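Local coordinates for heavy-metal chelation domain-containing protein (Pyrococcus horikoshii, PDB 3NPG) that is of unknown function but belongs to a family of putative heavy-metal chelation proteins and has a C-terminal Rossmann-like region, at residues S173-G178 against I193-P198; W34-G39 against K225-L230; K12-L17 against A87-V92. One frame throughout, in Å; residues are numbered along the deposited sequence.

Interaction 1 (S173-G178 against I193-P198); sequences SCIVNG and IVITGP
Cys-174 and Ile-195 mark where the two backbones come nearest, with Cys-174 CA 8.4 Å from Ile-195 CA. Residues 174-177 form a short, weakly bonded helix. Asn-177 N bonds to Ser-173 O at 3.2 Å, and the other backbone bonds within this segment are weak. Gly-178 then leaves the helix with a positive phi of 90°. Residues 193-196 are beta strand. No hydrogen bond joins the two segments, so side chains alone carry the contact.

Ile-195 meets the helix with two separate branches. Its CG2 methyl faces Ile-175 CD1 at 4.0 Å. Its CD1 methyl approaches Cys-174 SG at 4.3 Å. The ethyl arm of Ile-195 is folded rather than extended (chi2 -55°), which brings CD1 round to the sulfur. Ile-175 does the opposite. Its arm is stretched out, with CD1 anti to CA (chi2 168°), and only the end methyl reaches across. The two isoleucines therefore meet at an angle, methyl against methyl. All three touching residues are buried, and the contact is small and wholly apolar.

The short helix follows strand 167-171, and helix 180-186 comes next before strand 192-196. This makes a beta-alpha-beta crossover between neighbouring parallel strands, as in Rossmann-like folds. Asn-177 O and Gly-178 O are hydrogen-bonded to Thr-156 and His-160 of the second subunit. Leu-180 of helix 180-186 touches both Cys-174 and Ile-195, while Ile-195 also packs on Leu-215 of strand 214-220. Val-194, the preceding residue of the strand, packs against helix 107-112.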
ATOM      1  N   SER A 173      -1.056  11.965 -15.116  1.00 23.37           N
ATOM      2  CA  SER A 173      -1.983  11.271 -14.225  1.00 22.89           C
ATOM      3  C   SER A 173      -2.529  12.220 -13.147  1.00 26.38           C
ATOM      4  O   SER A 173      -3.478  11.871 -12.451  1.00 26.46           O
ATOM      5  CB  SER A 173      -1.305  10.066 -13.578  1.00 26.30           C
ATOM      6  OG  SER A 173      -0.206  10.456 -12.771  1.00 37.10           O
ATOM      7  N   CYS A 174      -1.950  13.439 -13.038  1.00 22.57           N
ATOM      8  CA  CYS A 174      -2.442  14.458 -12.104  1.00 22.70           C
ATOM      9  C   CYS A 174      -3.814  14.986 -12.562  1.00 26.06           C
ATOM     10  O   CYS A 174      -4.530  15.613 -11.783  1.00 24.50           O
ATOM     11  CB  CYS A 174      -1.424  15.590 -11.934  1.00 23.33           C
ATOM     12  SG  CYS A 174      -1.119  16.555 -13.436  1.00 27.12           S
ATOM     13  N   ILE A 175      -4.195  14.673 -13.815  1.00 24.44           N
ATOM     14  CA  ILE A 175      -5.497  15.036 -14.370  1.00 25.22           C
ATOM     15  C   ILE A 175      -6.590  14.067 -13.844  1.00 31.29           C
ATOM     16  O   ILE A 175      -7.664  14.516 -13.445  1.00 31.88           O
ATOM     17  CB  ILE A 175      -5.434  15.069 -15.929  1.00 28.11           C
ATOM     18  CG1 ILE A 175      -4.404  16.126 -16.423  1.00 28.52           C
ATOM     19  CG2 ILE A 175      -6.823  15.321 -16.533  1.00 29.37           C
ATOM     20  CD1 ILE A 175      -4.053  16.035 -17.945  1.00 34.46           C
ATOM     21  N   VAL A 176      -6.282  12.750 -13.784  1.00 27.83           N
ATOM     22  CA  VAL A 176      -7.243  11.748 -13.315  1.00 27.96           C
ATOM     23  C   VAL A 176      -7.432  11.732 -11.784  1.00 32.05           C
ATOM     24  O   VAL A 176      -8.544  11.476 -11.319  1.00 32.86           O
ATOM     25  CB  VAL A 176      -6.999  10.316 -13.904  1.00 32.02           C
ATOM     26  CG1 VAL A 176      -7.544  10.207 -15.317  1.00 31.64           C
ATOM     27  CG2 VAL A 176      -5.529   9.937 -13.867  1.00 31.86           C
ATOM     28  N   ASN A 177      -6.362  12.030 -11.002  1.00 27.28           N
ATOM     29  CA  ASN A 177      -6.451  11.994  -9.526  1.00 26.87           C
ATOM     30  C   ASN A 177      -6.901  13.336  -8.867  1.00 30.37           C
ATOM     31  O   ASN A 177      -7.266  13.350  -7.690  1.00 30.68           O
ATOM     32  CB  ASN A 177      -5.152  11.460  -8.894  1.00 25.95           C
ATOM     33  CG  ASN A 177      -3.925  12.292  -9.178  1.00 43.40           C
ATOM     34  OD1 ASN A 177      -4.000  13.495  -9.442  1.00 37.26           O
ATOM     35  ND2 ASN A 177      -2.759  11.680  -9.049  1.00 33.68           N
ATOM     36  N   GLY A 178      -6.868  14.425  -9.632  1.00 25.86           N
ATOM     37  CA  GLY A 178      -7.350  15.727  -9.173  1.00 25.51           C
ATOM     38  C   GLY A 178      -6.317  16.603  -8.495  1.00 28.69           C
ATOM     39  O   GLY A 178      -6.669  17.605  -7.873  1.00 29.43           O
ATOM     40  N   ILE A 193       5.922  24.690 -16.913  1.00 26.72           N
ATOM     41  CA  ILE A 193       5.098  23.606 -16.357  1.00 25.45           C
ATOM     42  C   ILE A 193       4.713  22.632 -17.464  1.00 29.66           C
ATOM     43  O   ILE A 193       3.946  22.987 -18.366  1.00 29.24           O
ATOM     44  CB  ILE A 193       3.853  24.156 -15.589  1.00 28.02           C
ATOM     45  CG1 ILE A 193       4.287  25.124 -14.455  1.00 28.96           C
ATOM     46  CG2 ILE A 193       2.989  23.001 -15.043  1.00 26.59           C
ATOM     47  CD1 ILE A 193       3.197  25.882 -13.843  1.00 35.09           C
ATOM     48  N   VAL A 194       5.287  21.417 -17.425  1.00 26.85           N
ATOM     49  CA  VAL A 194       5.056  20.395 -18.450  1.00 26.47           C
ATOM     50  C   VAL A 194       4.199  19.252 -17.902  1.00 30.92           C
ATOM     51  O   VAL A 194       4.569  18.623 -16.907  1.00 30.65           O
ATOM     52  CB  VAL A 194       6.398  19.863 -19.036  1.00 30.12           C
ATOM     53  CG1 VAL A 194       6.150  18.951 -20.228  1.00 29.30           C
ATOM     54  CG2 VAL A 194       7.323  21.010 -19.419  1.00 30.70           C
ATOM     55  N   ILE A 195       3.063  18.975 -18.556  1.00 27.81           N
ATOM     56  CA  ILE A 195       2.200  17.842 -18.200  1.00 27.41           C
ATOM     57  C   ILE A 195       2.515  16.691 -19.162  1.00 30.43           C
ATOM     58  O   ILE A 195       2.197  16.776 -20.350  1.00 29.13           O
ATOM     59  CB  ILE A 195       0.688  18.253 -18.218  1.00 30.88           C
ATOM     60  CG1 ILE A 195       0.426  19.543 -17.374  1.00 31.73           C
ATOM     61  CG2 ILE A 195      -0.214  17.100 -17.778  1.00 31.74           C
ATOM     62  CD1 ILE A 195       0.912  19.493 -15.876  1.00 39.96           C
ATOM     63  N   THR A 196       3.273  15.689 -18.682  1.00 27.98           N
ATOM     64  CA  THR A 196       3.794  14.623 -19.537  1.00 28.04           C
ATOM     65  C   THR A 196       3.113  13.273 -19.335  1.00 31.30           C
ATOM     66  O   THR A 196       2.831  12.878 -18.203  1.00 31.14           O
ATOM     67  CB  THR A 196       5.330  14.533 -19.419  1.00 37.99           C
ATOM     68  OG1 THR A 196       5.819  13.603 -20.386  1.00 41.42           O
ATOM     69  CG2 THR A 196       5.790  14.125 -18.022  1.00 35.69           C
ATOM     70  N   GLY A 197       2.925  12.548 -20.438  1.00 27.02           N
ATOM     71  CA  GLY A 197       2.345  11.212 -20.419  1.00 26.36           C
ATOM     72  C   GLY A 197       1.176  11.031 -21.366  1.00 29.30           C
ATOM     73  O   GLY A 197       0.548  12.009 -21.784  1.00 29.44           O
ATOM     74  N   PRO A 198       0.802   9.760 -21.665  1.00 25.00           N
ATOM     75  CA  PRO A 198      -0.348   9.519 -22.571  1.00 24.00           C
ATOM     76  C   PRO A 198      -1.682  10.120 -22.089  1.00 26.69           C
ATOM     77  O   PRO A 198      -2.564  10.351 -22.905  1.00 26.80           O
ATOM     78  CB  PRO A 198      -0.418   7.986 -22.659  1.00 25.66           C
ATOM     79  CG  PRO A 198       0.942   7.518 -22.300  1.00 30.52           C
ATOM     80  CD  PRO A 198       1.463   8.497 -21.283  1.00 26.31           C
TER

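Interaction 2 (W34-G39 against K225-L230); sequences WVLVEG and KALVKL
Trp-34 and Leu-36 belong to the middle strand of a three-stranded antiparallel sheet, and Leu-227 and Leu-230 of helix 223-232 pack against them. The strand and helix segments run nearly antiparallel, at 154°, with their axes 11.0 Å apart.

The main feature is a CH-pi contact. Leu-227 CD2 stands over the six-membered ring of Trp-34, 3.4 Å from its centroid and 5° off the ring normal. The leucine crosses the indole at about a right angle, and its CD2 methyl lies over the ring face. The other methyl, Leu-227 CD1, reaches Leu-36 CD2 at 3.8 Å. One forked side chain thus serves both strand residues. One helical turn on, Leu-230 CD1 lies 3.9 Å from Trp-34 CB and approaches the indole obliquely. In Trp-34 a chi1 of 56° puts CG between the backbone N and the carbonyl carbon, and from there the indole presents its face to Leu-227 CD2. A serine in place of Trp-34 would probably leave the CD2 methyl of Leu-227 without its ring face and open a gap between strand and helix.

Leu-45 of strand 43-49 touches Trp-34, Leu-227 and Leu-230 and extends this apolar layer. On the outer part of the helix, Lys-229 makes a salt bridge to Glu-63 of the third subunit.

Val-35 points away from helix 223-232 and packs on helix 79-96. With helix 223-232 on one face of the antiparallel sheet and helix 79-96 on the other, the arrangement is a three-layer alpha/beta/alpha sandwich.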
ATOM      1  N   TRP A  34      -9.038   3.209 -21.895  1.00 24.31           N
ATOM      2  CA  TRP A  34      -9.114   3.771 -23.236  1.00 22.80           C
ATOM      3  C   TRP A  34     -10.532   3.966 -23.719  1.00 25.28           C
ATOM      4  O   TRP A  34     -11.440   3.256 -23.289  1.00 25.36           O
ATOM      5  CB  TRP A  34      -8.301   2.934 -24.234  1.00 21.15           C
ATOM      6  CG  TRP A  34      -8.700   1.495 -24.289  1.00 22.03           C
ATOM      7  CD1 TRP A  34      -8.143   0.462 -23.596  1.00 24.98           C
ATOM      8  CD2 TRP A  34      -9.718   0.923 -25.115  1.00 22.24           C
ATOM      9  NE1 TRP A  34      -8.754  -0.721 -23.936  1.00 25.04           N
ATOM     10  CE2 TRP A  34      -9.718  -0.469 -24.877  1.00 26.43           C
ATOM     11  CE3 TRP A  34     -10.639   1.453 -26.037  1.00 23.30           C
ATOM     12  CZ2 TRP A  34     -10.611  -1.335 -25.515  1.00 25.78           C
ATOM     13  CZ3 TRP A  34     -11.521   0.593 -26.665  1.00 24.98           C
ATOM     14  CH2 TRP A  34     -11.507  -0.782 -26.398  1.00 25.95           C
ATOM     15  N   VAL A  35     -10.725   4.943 -24.611  1.00 20.78           N
ATOM     16  CA  VAL A  35     -12.016   5.231 -25.229  1.00 20.33           C
ATOM     17  C   VAL A  35     -11.807   5.397 -26.729  1.00 25.07           C
ATOM     18  O   VAL A  35     -11.004   6.238 -27.152  1.00 24.35           O
ATOM     19  CB  VAL A  35     -12.700   6.484 -24.592  1.00 23.14           C
ATOM     20  CG1 VAL A  35     -13.844   6.989 -25.459  1.00 22.79           C
ATOM     21  CG2 VAL A  35     -13.186   6.186 -23.171  1.00 22.99           C
ATOM     22  N   LEU A  36     -12.466   4.549 -27.531  1.00 22.26           N
ATOM     23  CA  LEU A  36     -12.375   4.611 -28.986  1.00 22.26           C
ATOM     24  C   LEU A  36     -13.580   5.378 -29.553  1.00 27.50           C
ATOM     25  O   LEU A  36     -14.725   5.063 -29.217  1.00 28.10           O
ATOM     26  CB  LEU A  36     -12.308   3.184 -29.574  1.00 22.42           C
ATOM     27  CG  LEU A  36     -12.074   3.074 -31.085  1.00 27.04           C
ATOM     28  CD1 LEU A  36     -10.773   3.759 -31.497  1.00 26.46           C
ATOM     29  CD2 LEU A  36     -12.072   1.617 -31.528  1.00 28.79           C
ATOM     30  N   VAL A  37     -13.321   6.433 -30.349  1.00 23.95           N
ATOM     31  CA  VAL A  37     -14.393   7.248 -30.941  1.00 24.28           C
ATOM     32  C   VAL A  37     -14.313   7.255 -32.466  1.00 29.32           C
ATOM     33  O   VAL A  37     -13.271   6.917 -33.025  1.00 28.94           O
ATOM     34  CB  VAL A  37     -14.441   8.694 -30.358  1.00 27.95           C
ATOM     35  CG1 VAL A  37     -14.712   8.674 -28.859  1.00 27.40           C
ATOM     36  CG2 VAL A  37     -13.155   9.468 -30.676  1.00 27.52           C
ATOM     37  N   GLU A  38     -15.409   7.658 -33.140  1.00 26.65           N
ATOM     38  CA  GLU A  38     -15.439   7.722 -34.599  1.00 27.27           C
ATOM     39  C   GLU A  38     -16.178   8.959 -35.096  1.00 33.17           C
ATOM     40  O   GLU A  38     -17.259   9.288 -34.596  1.00 33.39           O
ATOM     41  CB  GLU A  38     -16.064   6.450 -35.186  1.00 28.96           C
ATOM     42  CG  GLU A  38     -15.951   6.348 -36.701  1.00 36.38           C
ATOM     43  CD  GLU A  38     -16.381   5.019 -37.284  1.00 53.19           C
ATOM     44  OE1 GLU A  38     -17.307   4.390 -36.723  1.00 41.86           O
ATOM     45  OE2 GLU A  38     -15.815   4.621 -38.328  1.00 53.83           O
ATOM     46  N   GLY A  39     -15.594   9.618 -36.094  1.00 30.15           N
ATOM     47  CA  GLY A  39     -16.193  10.763 -36.761  1.00 30.37           C
ATOM     48  C   GLY A  39     -16.275  10.565 -38.258  1.00 34.02           C
ATOM     49  O   GLY A  39     -16.025   9.461 -38.759  1.00 33.40           O
ATOM     50  N   LYS A 225      -3.493  -1.981 -33.866  1.00 32.32           N
ATOM     51  CA  LYS A 225      -2.320  -2.590 -33.225  1.00 32.01           C
ATOM     52  C   LYS A 225      -2.142  -2.105 -31.777  1.00 34.56           C
ATOM     53  O   LYS A 225      -1.765  -2.897 -30.909  1.00 35.40           O
ATOM     54  CB  LYS A 225      -1.050  -2.336 -34.047  1.00 34.52           C
ATOM     55  CG  LYS A 225      -0.993  -3.121 -35.349  1.00 47.82           C
ATOM     56  CD  LYS A 225       0.417  -3.136 -35.925  1.00 58.95           C
ATOM     57  CE  LYS A 225       0.492  -3.892 -37.227  1.00 71.24           C
ATOM     58  NZ  LYS A 225       1.896  -4.035 -37.697  1.00 79.98           N
ATOM     59  N   ALA A 226      -2.440  -0.808 -31.515  1.00 28.65           N
ATOM     60  CA  ALA A 226      -2.340  -0.224 -30.174  1.00 26.92           C
ATOM     61  C   ALA A 226      -3.417  -0.786 -29.228  1.00 29.87           C
ATOM     62  O   ALA A 226      -3.131  -1.013 -28.057  1.00 30.12           O
ATOM     63  CB  ALA A 226      -2.444   1.286 -30.249  1.00 26.93           C
ATOM     64  N   LEU A 227      -4.649  -1.036 -29.749  1.00 24.97           N
ATOM     65  CA  LEU A 227      -5.743  -1.634 -28.961  1.00 24.19           C
ATOM     66  C   LEU A 227      -5.405  -3.052 -28.535  1.00 27.54           C
ATOM     67  O   LEU A 227      -5.721  -3.447 -27.415  1.00 27.13           O
ATOM     68  CB  LEU A 227      -7.061  -1.630 -29.757  1.00 24.43           C
ATOM     69  CG  LEU A 227      -7.875  -0.346 -29.693  1.00 28.14           C
ATOM     70  CD1 LEU A 227      -9.047  -0.410 -30.629  1.00 28.63           C
ATOM     71  CD2 LEU A 227      -8.346  -0.071 -28.286  1.00 27.95           C
ATOM     72  N   VAL A 228      -4.744  -3.815 -29.422  1.00 24.44           N
ATOM     73  CA  VAL A 228      -4.299  -5.176 -29.122  1.00 25.01           C
ATOM     74  C   VAL A 228      -3.338  -5.161 -27.934  1.00 30.66           C
ATOM     75  O   VAL A 228      -3.506  -5.940 -27.000  1.00 31.24           O
ATOM     76  CB  VAL A 228      -3.670  -5.854 -30.379  1.00 29.24           C
ATOM     77  CG1 VAL A 228      -2.891  -7.112 -30.003  1.00 29.71           C
ATOM     78  CG2 VAL A 228      -4.741  -6.173 -31.418  1.00 29.27           C
ATOM     79  N   LYS A 229      -2.385  -4.217 -27.929  1.00 27.73           N
ATOM     80  CA  LYS A 229      -1.412  -4.097 -26.843  1.00 27.11           C
ATOM     81  C   LYS A 229      -2.048  -3.551 -25.565  1.00 29.25           C
ATOM     82  O   LYS A 229      -1.722  -4.027 -24.479  1.00 29.40           O
ATOM     83  CB  LYS A 229      -0.207  -3.240 -27.277  1.00 29.28           C
ATOM     84  CG  LYS A 229       0.532  -3.787 -28.517  1.00 33.14           C
ATOM     85  CD  LYS A 229       1.341  -5.053 -28.210  1.00 36.60           C
ATOM     86  CE  LYS A 229       2.107  -5.528 -29.419  1.00 45.49           C
ATOM     87  NZ  LYS A 229       2.773  -6.832 -29.173  1.00 56.85           N
ATOM     88  N   LEU A 230      -2.995  -2.577 -25.689  1.00 24.32           N
ATOM     89  CA  LEU A 230      -3.700  -2.025 -24.512  1.00 23.05           C
ATOM     90  C   LEU A 230      -4.503  -3.116 -23.815  1.00 26.67           C
ATOM     91  O   LEU A 230      -4.490  -3.206 -22.582  1.00 26.37           O
ATOM     92  CB  LEU A 230      -4.636  -0.863 -24.911  1.00 22.33           C
ATOM     93  CG  LEU A 230      -3.985   0.503 -25.137  1.00 25.39           C
ATOM     94  CD1 LEU A 230      -4.970   1.464 -25.719  1.00 24.80           C
ATOM     95  CD2 LEU A 230      -3.419   1.070 -23.848  1.00 26.28           C
TER

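Interaction 3 (K12-L17 against A87-V92); sequences KKAMEL and AAINAV
Ala-14 and Ile-89 have the nearest CA atoms of the two helix segments, 6.0 Å apart. The segment axes cross at 50° and pass within 9.7 Å of each other. This is helix-helix packing between helix 6-17 and helix 79-96. Each helix contributes residues three apart: Ala-14 and Leu-17 from one, Ile-89 and Val-92 from the other.

Ala-14 is small and sits close to the partner helix. Its CB touches both branches at the fork of Ile-89, with CG1 4.0 Å away and CG2 at a like distance. One turn further, Leu-17 meets Val-92. Here the base of the leucine does the touching, not its end methyls: Leu-17 CB lies 3.7 Å from Val-92 CG1. That valine methyl is anti to its own backbone nitrogen (chi1 173°), which directs it across to the other helix.

Helix 67-72 flanks the contact, with Ile-71 on Ile-89 and Leu-67 on Val-92. Ala-88 and Ala-91 pack on strand 32-38. Asn-90 ND2 is hydrogen-bonded to the carbonyl oxygens of Val-47 and Thr-199.

The same Val-92 CG1 methyl also reaches the backbone of the first helix, lying 4.0 Å from Ala-14 O.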
ATOM      1  N   LYS A  12     -16.644  20.702 -20.017  1.00 24.95           N
ATOM      2  CA  LYS A  12     -17.635  21.597 -20.630  1.00 25.60           C
ATOM      3  C   LYS A  12     -17.213  21.958 -22.056  1.00 29.65           C
ATOM      4  O   LYS A  12     -18.049  21.975 -22.959  1.00 30.33           O
ATOM      5  CB  LYS A  12     -17.810  22.878 -19.791  1.00 28.59           C
ATOM      6  CG  LYS A  12     -18.558  22.671 -18.489  1.00 36.63           C
ATOM      7  CD  LYS A  12     -18.400  23.895 -17.583  1.00 43.96           C
ATOM      8  CE  LYS A  12     -19.100  23.750 -16.252  1.00 48.70           C
ATOM      9  NZ  LYS A  12     -18.528  22.651 -15.431  1.00 58.78           N
ATOM     10  N   LYS A  13     -15.904  22.211 -22.262  1.00 25.08           N
ATOM     11  CA  LYS A  13     -15.352  22.533 -23.578  1.00 24.85           C
ATOM     12  C   LYS A  13     -15.342  21.295 -24.475  1.00 28.81           C
ATOM     13  O   LYS A  13     -15.628  21.398 -25.669  1.00 28.71           O
ATOM     14  CB  LYS A  13     -13.916  23.091 -23.446  1.00 26.55           C
ATOM     15  CG  LYS A  13     -13.815  24.432 -22.730  1.00 24.66           C
ATOM     16  CD  LYS A  13     -12.356  24.866 -22.598  1.00 29.99           C
ATOM     17  CE  LYS A  13     -12.205  26.195 -21.902  1.00 37.15           C
ATOM     18  N   ALA A  14     -14.993  20.123 -23.899  1.00 25.97           N
ATOM     19  CA  ALA A  14     -14.904  18.850 -24.629  1.00 25.97           C
ATOM     20  C   ALA A  14     -16.274  18.343 -25.100  1.00 32.10           C
ATOM     21  O   ALA A  14     -16.365  17.744 -26.169  1.00 31.68           O
ATOM     22  CB  ALA A  14     -14.224  17.798 -23.765  1.00 26.01           C
HETATM   23  N   MSE A  15     -17.341  18.588 -24.304  1.00 30.86           N
HETATM   24  CA  MSE A  15     -18.702  18.161 -24.661  1.00 31.95           C
HETATM   25  C   MSE A  15     -19.249  18.925 -25.865  1.00 36.92           C
HETATM   26  O   MSE A  15     -20.092  18.402 -26.592  1.00 36.88           O
HETATM   27  CB  MSE A  15     -19.645  18.278 -23.466  1.00 34.97           C
HETATM   28  CG  MSE A  15     -19.567  17.093 -22.540  1.00 42.63           C
HETATM   29 SE   MSE A  15     -20.803  17.196 -21.056  0.75 52.55          SE
HETATM   30  CE  MSE A  15     -20.064  18.717 -20.120  1.00 48.93           C
ATOM     31  N   GLU A  16     -18.744  20.149 -26.097  1.00 34.24           N
ATOM     32  CA  GLU A  16     -19.131  20.956 -27.252  1.00 34.57           C
ATOM     33  C   GLU A  16     -18.463  20.399 -28.528  1.00 37.22           C
ATOM     34  O   GLU A  16     -18.986  20.576 -29.623  1.00 37.46           O
ATOM     35  CB  GLU A  16     -18.732  22.429 -27.033  1.00 36.38           C
ATOM     36  CG  GLU A  16     -19.606  23.425 -27.787  1.00 48.97           C
ATOM     37  CD  GLU A  16     -20.848  23.893 -27.042  1.00 73.40           C
ATOM     38  OE1 GLU A  16     -20.819  23.916 -25.789  1.00 73.83           O
ATOM     39  OE2 GLU A  16     -21.819  24.308 -27.714  1.00 65.44           O
ATOM     40  N   LEU A  17     -17.317  19.713 -28.371  1.00 32.85           N
ATOM     41  CA  LEU A  17     -16.571  19.135 -29.496  1.00 32.06           C
ATOM     42  C   LEU A  17     -16.981  17.682 -29.783  1.00 35.82           C
ATOM     43  O   LEU A  17     -16.733  17.178 -30.877  1.00 35.45           O
ATOM     44  CB  LEU A  17     -15.057  19.220 -29.238  1.00 31.21           C
ATOM     45  CG  LEU A  17     -14.360  20.466 -29.776  1.00 36.31           C
ATOM     46  CD1 LEU A  17     -14.578  21.664 -28.858  1.00 37.55           C
ATOM     47  CD2 LEU A  17     -12.896  20.222 -29.942  1.00 37.55           C
ATOM     48  N   ALA A  87     -10.257   9.772 -20.405  1.00 19.73           N
ATOM     49  CA  ALA A  87      -9.940   8.985 -21.610  1.00 19.60           C
ATOM     50  C   ALA A  87     -10.843   9.393 -22.776  1.00 24.17           C
ATOM     51  O   ALA A  87     -10.387   9.441 -23.916  1.00 23.60           O
ATOM     52  CB  ALA A  87     -10.093   7.499 -21.324  1.00 20.33           C
ATOM     53  N   ALA A  88     -12.114   9.742 -22.477  1.00 22.43           N
ATOM     54  CA  ALA A  88     -13.075  10.210 -23.481  1.00 22.57           C
ATOM     55  C   ALA A  88     -12.739  11.628 -23.949  1.00 26.58           C
ATOM     56  O   ALA A  88     -12.869  11.921 -25.136  1.00 27.52           O
ATOM     57  CB  ALA A  88     -14.485  10.162 -22.921  1.00 23.60           C
ATOM     58  N   ILE A  89     -12.303  12.516 -23.014  1.00 22.56           N
ATOM     59  CA  ILE A  89     -11.873  13.884 -23.364  1.00 22.76           C
ATOM     60  C   ILE A  89     -10.650  13.809 -24.286  1.00 25.45           C
ATOM     61  O   ILE A  89     -10.588  14.522 -25.288  1.00 25.89           O
ATOM     62  CB  ILE A  89     -11.583  14.742 -22.083  1.00 26.34           C
ATOM     63  CG1 ILE A  89     -12.873  15.006 -21.289  1.00 26.99           C
ATOM     64  CG2 ILE A  89     -10.876  16.070 -22.446  1.00 28.11           C
ATOM     65  CD1 ILE A  89     -12.652  15.588 -19.914  1.00 32.78           C
ATOM     66  N   ASN A  90      -9.709  12.892 -23.973  1.00 20.10           N
ATOM     67  CA  ASN A  90      -8.519  12.664 -24.786  1.00 19.39           C
ATOM     68  C   ASN A  90      -8.879  12.084 -26.155  1.00 24.11           C
ATOM     69  O   ASN A  90      -8.258  12.444 -27.151  1.00 24.31           O
ATOM     70  CB  ASN A  90      -7.540  11.750 -24.055  1.00 17.44           C
ATOM     71  CG  ASN A  90      -6.939  12.373 -22.817  1.00 29.43           C
ATOM     72  OD1 ASN A  90      -6.887  13.598 -22.663  1.00 23.16           O
ATOM     73  ND2 ASN A  90      -6.441  11.543 -21.920  1.00 18.55           N
ATOM     74  N   ALA A  91      -9.904  11.199 -26.207  1.00 20.78           N
ATOM     75  CA  ALA A  91     -10.375  10.608 -27.463  1.00 20.67           C
ATOM     76  C   ALA A  91     -10.876  11.690 -28.410  1.00 25.25           C
ATOM     77  O   ALA A  91     -10.456  11.735 -29.570  1.00 25.18           O
ATOM     78  CB  ALA A  91     -11.479   9.603 -27.183  1.00 21.39           C
ATOM     79  N   VAL A  92     -11.728  12.612 -27.890  1.00 21.96           N
ATOM     80  CA  VAL A  92     -12.261  13.747 -28.657  1.00 21.80           C
ATOM     81  C   VAL A  92     -11.108  14.671 -29.089  1.00 25.37           C
ATOM     82  O   VAL A  92     -11.072  15.123 -30.234  1.00 26.05           O
ATOM     83  CB  VAL A  92     -13.344  14.520 -27.837  1.00 25.51           C
ATOM     84  CG1 VAL A  92     -13.778  15.795 -28.555  1.00 25.81           C
ATOM     85  CG2 VAL A  92     -14.545  13.628 -27.543  1.00 25.40           C
TER

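In the fold
Interaction 3 lies about 16 Å, centre to centre, from each of the other two, which are 20 Å apart. Interactions 2 and 3 touch through Val-35 and Val-37 of strand 32-38 and Ala-87, Ala-88 and Ala-91 of helix 79-96. Their segments alternate along the chain. Interaction 1 opens after interaction 3 has closed and falls between the two segments of interaction 2. Its Pro-198 packs near Asn-90 of interaction 3, but interactions 1 and 2 do not touch. Interaction 1 belongs to the C-terminal Rossmann-like region, whereas interaction 3 joins two N-terminal helices. Interaction 2 brings C-terminal helix 223-232 onto the N-terminal antiparallel strands, whose other face meets helix 79-96 of interaction 3.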